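Local coordinates for 190aa long hypothetical protein (Pyrococcus horikoshii, PDB 2DDZ), which is of unknown function but assembles as a hexamer and belongs to a family probably related to class II aminoacyl-tRNA synthetases, at residues S107-D111 with D112-N116; T162-M165 with E166-K170; I176-V179 with R180-L184. One frame throughout, in Å; residues are numbered along the deposited sequence.

All three contacts are local and follow one another along the chain. Contact 1 is the hairpin of strands 106-109 and 112-115, which joins the mixed sheet through the pairing of strand 112-115 with strand 118-128. Contacts 2 and 3 both lie on helix 161-184, the first near its start and the second at its far end, their centres about 21 Å apart. The centres of contacts 1 and 2 are about 19 Å apart. The centres of contacts 1 and 3 are about 25 Å apart. Contact 2 is braced within its own subunit, whereas contacts 1 and 3 both reach a second subunit, where the hairpin turn of one copy meets the helix end of another.

Contact 1: S107-D111 with D112-N116; sequences SRRGD and DIYVN
Arg109 and Tyr114 meet flat across a beta hairpin, whose strands 107-109 and 112-115 are joined by a type II' turn from Arg109 to Asp112. The guanidinium lies over one face of the phenol ring, its plane 7° from that of the ring; Arg109 CZ stands 3.8 Å from the Tyr114 ring centroid, a cation-pi stack. Arg109 CD adds a CH-pi contact over the same face. With CG anti to the carbonyl carbon (chi1 -64°), the arginine runs extended from CG to NE and crosses the tyrosine at about a right angle. The strand register sets the stack: Ser107 with Tyr114 and Arg109 with Asp112 are hydrogen-bonded pairs, which puts Arg109 and Tyr114, diagonal to each other, on the same face. Gly110 occupies the turn at positive phi, which favours glycine. On the other face of the hairpin, Arg108 bends at chi3 and its NH1 donates to Gly110 O at 2.7 Å, in the carbonyl plane on a lone pair. Its NE and NH2 form salt bridges with Glu97 and Glu175 of a second subunit, tying the turn to the interface. One water donates to both Asp111 O, at 2.7 Å, and Asp112 OD1, at 2.9 Å.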
# COMPACT_ATOMS: atom_id res chain seq x y z
N SER E 107 11.46 -9.19 32.40
CA SER E 107 10.94 -7.91 31.93
C SER E 107 11.32 -7.66 30.48
O SER E 107 12.12 -8.41 29.90
CB SER E 107 11.49 -6.78 32.79
OG SER E 107 12.90 -6.77 32.73
N ARG E 108 10.76 -6.60 29.90
CA ARG E 108 11.02 -6.28 28.51
C ARG E 108 11.54 -4.88 28.24
O ARG E 108 10.99 -3.90 28.74
CB ARG E 108 9.73 -6.49 27.69
CG ARG E 108 9.89 -6.30 26.19
CD ARG E 108 8.60 -6.64 25.45
NE ARG E 108 7.51 -5.73 25.78
CZ ARG E 108 7.29 -4.56 25.18
NH1 ARG E 108 8.07 -4.14 24.19
NH2 ARG E 108 6.27 -3.80 25.58
N ARG E 109 12.61 -4.79 27.45
CA ARG E 109 13.17 -3.50 27.07
C ARG E 109 13.12 -3.48 25.55
O ARG E 109 14.05 -3.94 24.87
CB ARG E 109 14.62 -3.35 27.55
CG ARG E 109 14.77 -3.35 29.06
CD ARG E 109 16.21 -3.15 29.47
NE ARG E 109 16.45 -3.58 30.85
CZ ARG E 109 17.64 -3.57 31.44
NH1 ARG E 109 18.71 -3.16 30.78
NH2 ARG E 109 17.75 -3.99 32.69
N GLY E 110 12.02 -2.96 25.03
CA GLY E 110 11.82 -2.89 23.60
C GLY E 110 11.55 -4.28 23.07
O GLY E 110 10.50 -4.85 23.34
N ASP E 111 12.52 -4.83 22.35
CA ASP E 111 12.41 -6.17 21.79
C ASP E 111 13.38 -7.13 22.49
O ASP E 111 13.64 -8.22 22.01
CB ASP E 111 12.70 -6.14 20.29
CG ASP E 111 14.12 -5.76 19.97
OD1 ASP E 111 14.80 -5.17 20.85
OD2 ASP E 111 14.58 -6.03 18.83
N ASP E 112 13.92 -6.71 23.63
CA ASP E 112 14.85 -7.54 24.39
C ASP E 112 14.25 -8.01 25.71
O ASP E 112 13.58 -7.25 26.42
CB ASP E 112 16.15 -6.79 24.71
CG ASP E 112 17.01 -6.54 23.49
OD1 ASP E 112 17.06 -7.40 22.59
OD2 ASP E 112 17.65 -5.47 23.45
N ILE E 113 14.49 -9.28 26.02
CA ILE E 113 14.01 -9.89 27.24
C ILE E 113 15.13 -9.91 28.29
O ILE E 113 16.25 -10.36 28.01
CB ILE E 113 13.55 -11.33 26.97
CG1 ILE E 113 12.34 -11.29 26.03
CG2 ILE E 113 13.24 -12.05 28.28
CD1 ILE E 113 11.92 -12.64 25.53
N TYR E 114 14.82 -9.42 29.48
CA TYR E 114 15.79 -9.38 30.57
C TYR E 114 15.29 -10.08 31.83
O TYR E 114 14.09 -10.07 32.14
CB TYR E 114 16.16 -7.94 30.95
CG TYR E 114 17.13 -7.25 30.01
CD1 TYR E 114 16.71 -6.75 28.78
CD2 TYR E 114 18.47 -7.10 30.36
CE1 TYR E 114 17.59 -6.12 27.92
CE2 TYR E 114 19.37 -6.47 29.50
CZ TYR E 114 18.92 -5.99 28.28
OH TYR E 114 19.80 -5.36 27.42
N VAL E 115 16.22 -10.69 32.55
CA VAL E 115 15.93 -11.38 33.80
C VAL E 115 17.05 -11.00 34.75
O VAL E 115 18.22 -11.30 34.49
CB VAL E 115 15.89 -12.91 33.62
CG1 VAL E 115 15.64 -13.58 34.96
CG2 VAL E 115 14.80 -13.30 32.62
N ASN E 116 16.70 -10.33 35.85
CA ASN E 116 17.69 -9.90 36.82
C ASN E 116 18.80 -9.11 36.13
O ASN E 116 19.98 -9.42 36.29
CB ASN E 116 18.30 -11.10 37.55
CG ASN E 116 17.27 -11.87 38.36
OD1 ASN E 116 16.40 -11.28 39.00
ND2 ASN E 116 17.38 -13.20 38.36
O HOH W 1 15.73 -9.91 21.86

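Contact 2: T162-M165 with E166-K170; sequences TEFM and ERSAK
Thr162 O accepts from Glu166 N, Glu163 O from Arg167 N, Phe164 O from Ser168 N and Met165 O from Ala169 N, the i to i+4 pattern of an alpha helix near the start of helix 161-184. The same spacing brings Glu163 and Arg167 together as a salt bridge. Glu163 CG is anti to the backbone N (chi1 -167°) and the chain bends at chi2, which brings the carboxylate to the Arg167 guanidinium. Arg167 NH1 lies 2.6 Å and NE 2.9 Å from Glu163 OE2; both donors converge on this oxygen, NE on its syn lone pair and NH1 from above the carboxylate plane. Glu163 OE1 bonds to Tyr102 OH, so an alanine here would probably deprive the guanidinium of its acidic partner and Tyr102 of an acceptor. In the next such pair, Ser168 OG donates to Phe164 O at 2.7 Å, giving that carbonyl a second donor beside the backbone amide, and OG also bonds to Tyr71 OH. Ser168 CB lies over one face of the Phe164 ring, 4.1 Å from its centroid. Ionic pairing thus serves the outward side of the helix, while the buried serine hydroxyl is satisfied by a carbonyl and a tyrosine beside an aromatic face.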
# COMPACT_ATOMS: atom_id res chain seq x y z
N THR E 162 13.40 -28.05 25.15
CA THR E 162 12.39 -28.81 24.41
C THR E 162 10.95 -28.46 24.79
O THR E 162 10.13 -28.12 23.93
CB THR E 162 12.57 -30.33 24.60
OG1 THR E 162 13.93 -30.69 24.33
CG2 THR E 162 11.68 -31.10 23.64
N GLU E 163 10.63 -28.54 26.07
CA GLU E 163 9.27 -28.24 26.51
C GLU E 163 8.92 -26.77 26.28
O GLU E 163 7.79 -26.45 25.91
CB GLU E 163 9.11 -28.59 27.99
CG GLU E 163 7.67 -28.61 28.49
CD GLU E 163 7.09 -27.23 28.75
OE1 GLU E 163 7.82 -26.38 29.32
OE2 GLU E 163 5.92 -26.99 28.41
N PHE E 164 9.88 -25.88 26.49
CA PHE E 164 9.62 -24.45 26.29
C PHE E 164 9.30 -24.21 24.80
O PHE E 164 8.34 -23.52 24.48
CB PHE E 164 10.81 -23.60 26.74
CG PHE E 164 10.54 -22.11 26.70
CD1 PHE E 164 9.71 -21.52 27.65
CD2 PHE E 164 11.06 -21.32 25.69
CE1 PHE E 164 9.39 -20.16 27.58
CE2 PHE E 164 10.76 -19.96 25.61
CZ PHE E 164 9.92 -19.38 26.56
N MET E 165 10.13 -24.78 23.93
CA MET E 165 9.96 -24.67 22.48
C MET E 165 8.51 -25.00 22.09
O MET E 165 7.87 -24.26 21.33
CB MET E 165 10.92 -25.64 21.75
CG MET E 165 12.42 -25.27 21.83
SD MET E 165 13.58 -26.42 21.13
CE MET E 165 13.16 -26.29 19.58
N GLU E 166 7.99 -26.10 22.63
CA GLU E 166 6.63 -26.54 22.36
C GLU E 166 5.56 -25.56 22.86
O GLU E 166 4.64 -25.19 22.11
CB GLU E 166 6.39 -27.91 23.02
CG GLU E 166 5.13 -28.64 22.59
CD GLU E 166 5.25 -29.23 21.20
OE1 GLU E 166 6.39 -29.55 20.80
OE2 GLU E 166 4.21 -29.38 20.51
N ARG E 167 5.67 -25.14 24.12
CA ARG E 167 4.66 -24.25 24.69
C ARG E 167 4.69 -22.82 24.16
O ARG E 167 3.64 -22.21 23.97
CB ARG E 167 4.77 -24.22 26.22
CG ARG E 167 3.50 -23.65 26.87
CD ARG E 167 3.62 -23.52 28.37
NE ARG E 167 4.40 -24.61 28.93
CZ ARG E 167 4.59 -24.81 30.23
NH1 ARG E 167 5.34 -25.84 30.63
NH2 ARG E 167 4.05 -24.01 31.13
N SER E 168 5.90 -22.30 23.95
CA SER E 168 6.05 -20.94 23.45
C SER E 168 5.64 -20.87 21.98
O SER E 168 5.07 -19.87 21.55
CB SER E 168 7.50 -20.46 23.65
OG SER E 168 8.41 -21.26 22.93
N ALA E 169 5.91 -21.92 21.21
CA ALA E 169 5.52 -21.92 19.80
C ALA E 169 4.01 -21.79 19.67
O ALA E 169 3.51 -21.01 18.84
CB ALA E 169 5.99 -23.21 19.13
N LYS E 170 3.29 -22.53 20.49
CA LYS E 170 1.83 -22.51 20.49
C LYS E 170 1.33 -21.12 20.94
O LYS E 170 0.33 -20.62 20.42
CB LYS E 170 1.30 -23.59 21.44
CG LYS E 170 -0.21 -23.84 21.41
CD LYS E 170 -0.60 -24.89 22.45
CE LYS E 170 -2.09 -25.23 22.43
NZ LYS E 170 -2.49 -26.02 21.23

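Contact 3: I176-V179 with R180-L184; sequences IEKV and RKDSL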
# COMPACT_ATOMS: atom_id res chain seq x y z
N ILE E 176 -0.55 -14.50 16.97
CA ILE E 176 -0.71 -14.07 15.60
C ILE E 176 -2.14 -14.24 15.10
O ILE E 176 -2.69 -13.33 14.47
CB ILE E 176 0.27 -14.83 14.68
CG1 ILE E 176 1.69 -14.34 14.96
CG2 ILE E 176 -0.12 -14.63 13.23
CD1 ILE E 176 2.77 -15.17 14.33
N GLU E 177 -2.75 -15.39 15.40
CA GLU E 177 -4.12 -15.65 14.97
C GLU E 177 -5.15 -14.73 15.62
O GLU E 177 -6.19 -14.46 15.02
CB GLU E 177 -4.47 -17.12 15.21
CG GLU E 177 -3.63 -18.06 14.34
CD GLU E 177 -4.03 -19.52 14.45
OE1 GLU E 177 -4.14 -20.03 15.59
OE2 GLU E 177 -4.23 -20.16 13.39
N LYS E 178 -4.87 -14.25 16.84
CA LYS E 178 -5.79 -13.32 17.47
C LYS E 178 -5.57 -11.95 16.82
O LYS E 178 -6.51 -11.17 16.68
CB LYS E 178 -5.57 -13.22 18.98
CG LYS E 178 -6.50 -12.20 19.68
CD LYS E 178 -7.92 -12.73 19.92
CE LYS E 178 -8.84 -11.65 20.52
NZ LYS E 178 -8.16 -10.68 21.44
N VAL E 179 -4.34 -11.65 16.40
CA VAL E 179 -4.05 -10.38 15.73
C VAL E 179 -4.83 -10.30 14.41
O VAL E 179 -5.30 -9.22 14.01
CB VAL E 179 -2.56 -10.22 15.36
CG1 VAL E 179 -2.40 -9.01 14.44
CG2 VAL E 179 -1.72 -10.04 16.62
N ARG E 180 -4.94 -11.44 13.75
CA ARG E 180 -5.63 -11.54 12.46
C ARG E 180 -7.13 -11.50 12.67
O ARG E 180 -7.84 -10.79 11.97
CB ARG E 180 -5.23 -12.83 11.72
CG ARG E 180 -5.66 -12.80 10.25
CD ARG E 180 -4.73 -13.55 9.29
NE ARG E 180 -3.45 -13.98 9.87
CZ ARG E 180 -3.04 -15.25 9.92
NH1 ARG E 180 -1.87 -15.56 10.46
NH2 ARG E 180 -3.81 -16.21 9.42
N LYS E 181 -7.61 -12.28 13.64
CA LYS E 181 -9.04 -12.31 13.90
C LYS E 181 -9.58 -10.96 14.35
O LYS E 181 -10.64 -10.56 13.90
CB LYS E 181 -9.37 -13.40 14.93
CG LYS E 181 -9.24 -14.81 14.36
CD LYS E 181 -9.49 -15.89 15.40
CE LYS E 181 -9.17 -17.27 14.84
NZ LYS E 181 -9.28 -18.33 15.88
N ASP E 182 -8.84 -10.26 15.20
CA ASP E 182 -9.30 -8.95 15.66
C ASP E 182 -9.36 -7.92 14.54
O ASP E 182 -10.19 -7.01 14.57
CB ASP E 182 -8.38 -8.41 16.76
CG ASP E 182 -8.67 -9.02 18.12
OD1 ASP E 182 -9.79 -9.51 18.35
OD2 ASP E 182 -7.76 -8.99 18.98
N SER E 183 -8.48 -8.05 13.56
CA SER E 183 -8.45 -7.09 12.46
C SER E 183 -9.65 -7.25 11.54
O SER E 183 -10.08 -6.29 10.91
CB SER E 183 -7.16 -7.24 11.65
OG SER E 183 -7.18 -8.45 10.91
N LEU E 184 -10.18 -8.46 11.50
CA LEU E 184 -11.32 -8.78 10.65
C LEU E 184 -12.72 -8.50 11.19
O LEU E 184 -13.68 -8.45 10.42
CB LEU E 184 -11.24 -10.24 10.25
CG LEU E 184 -10.00 -10.53 9.42
CD1 LEU E 184 -9.72 -12.02 9.43
CD2 LEU E 184 -10.20 -10.02 8.02
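Lys178 sets out with CG anti to the backbone N (chi1 178°), then bends at chi2 and chi4, while one turn later Asp182 holds CG anti to the carbonyl carbon (chi1 -79°); together these torsions close an i to i+4 salt bridge near the C-terminal end of helix 161-184. Lys178 NZ lies 3.0 Å from Asp182 OD2 and uses that oxygen's syn lone pair. The lysine's last methylene is drawn in as well, with Lys178 CE 3.2 Å from Asp182 OD1. Beneath the pair, Asp182 N donates to Lys178 O at 2.9 Å, so main chain and side chain connect the same two residues. Both charges have further partners across the interface: Lys178 NZ meets Asp111, and Asp182 OD2 meets Lys89, each of a second subunit.

Arg180 turns another way. Its chain bends at chi2 and chi3, bringing NH1 to 3.4 Å from Ile176 CG2, an oblique approach to an aliphatic branch, while NH2 donates to Ser3 O of the same chain. Lys181 instead stays extended beyond CG, and the start of its chain passes the preceding turn, with CG 3.1 Å from Glu177 O.

Toward the helix end the backbone bonding becomes less regular. Ser183 N to Val179 O is weak at 3.4 Å, whereas Ser183 OG gives Arg180 O a firmer bond of 2.7 Å. Val179 O also accepts from Ser85 OG of the second subunit, which gives this carbonyl a partner besides the weak amide.

The charges run in sequence from Asp111 of the second subunit to Lys178, then Asp182, then Lys89 of the second subunit, so acid and base alternate and the two outer links cross the boundary. Such a network would be expected to balance charge where the helix end meets the second subunit, consistent with the hexameric assembly.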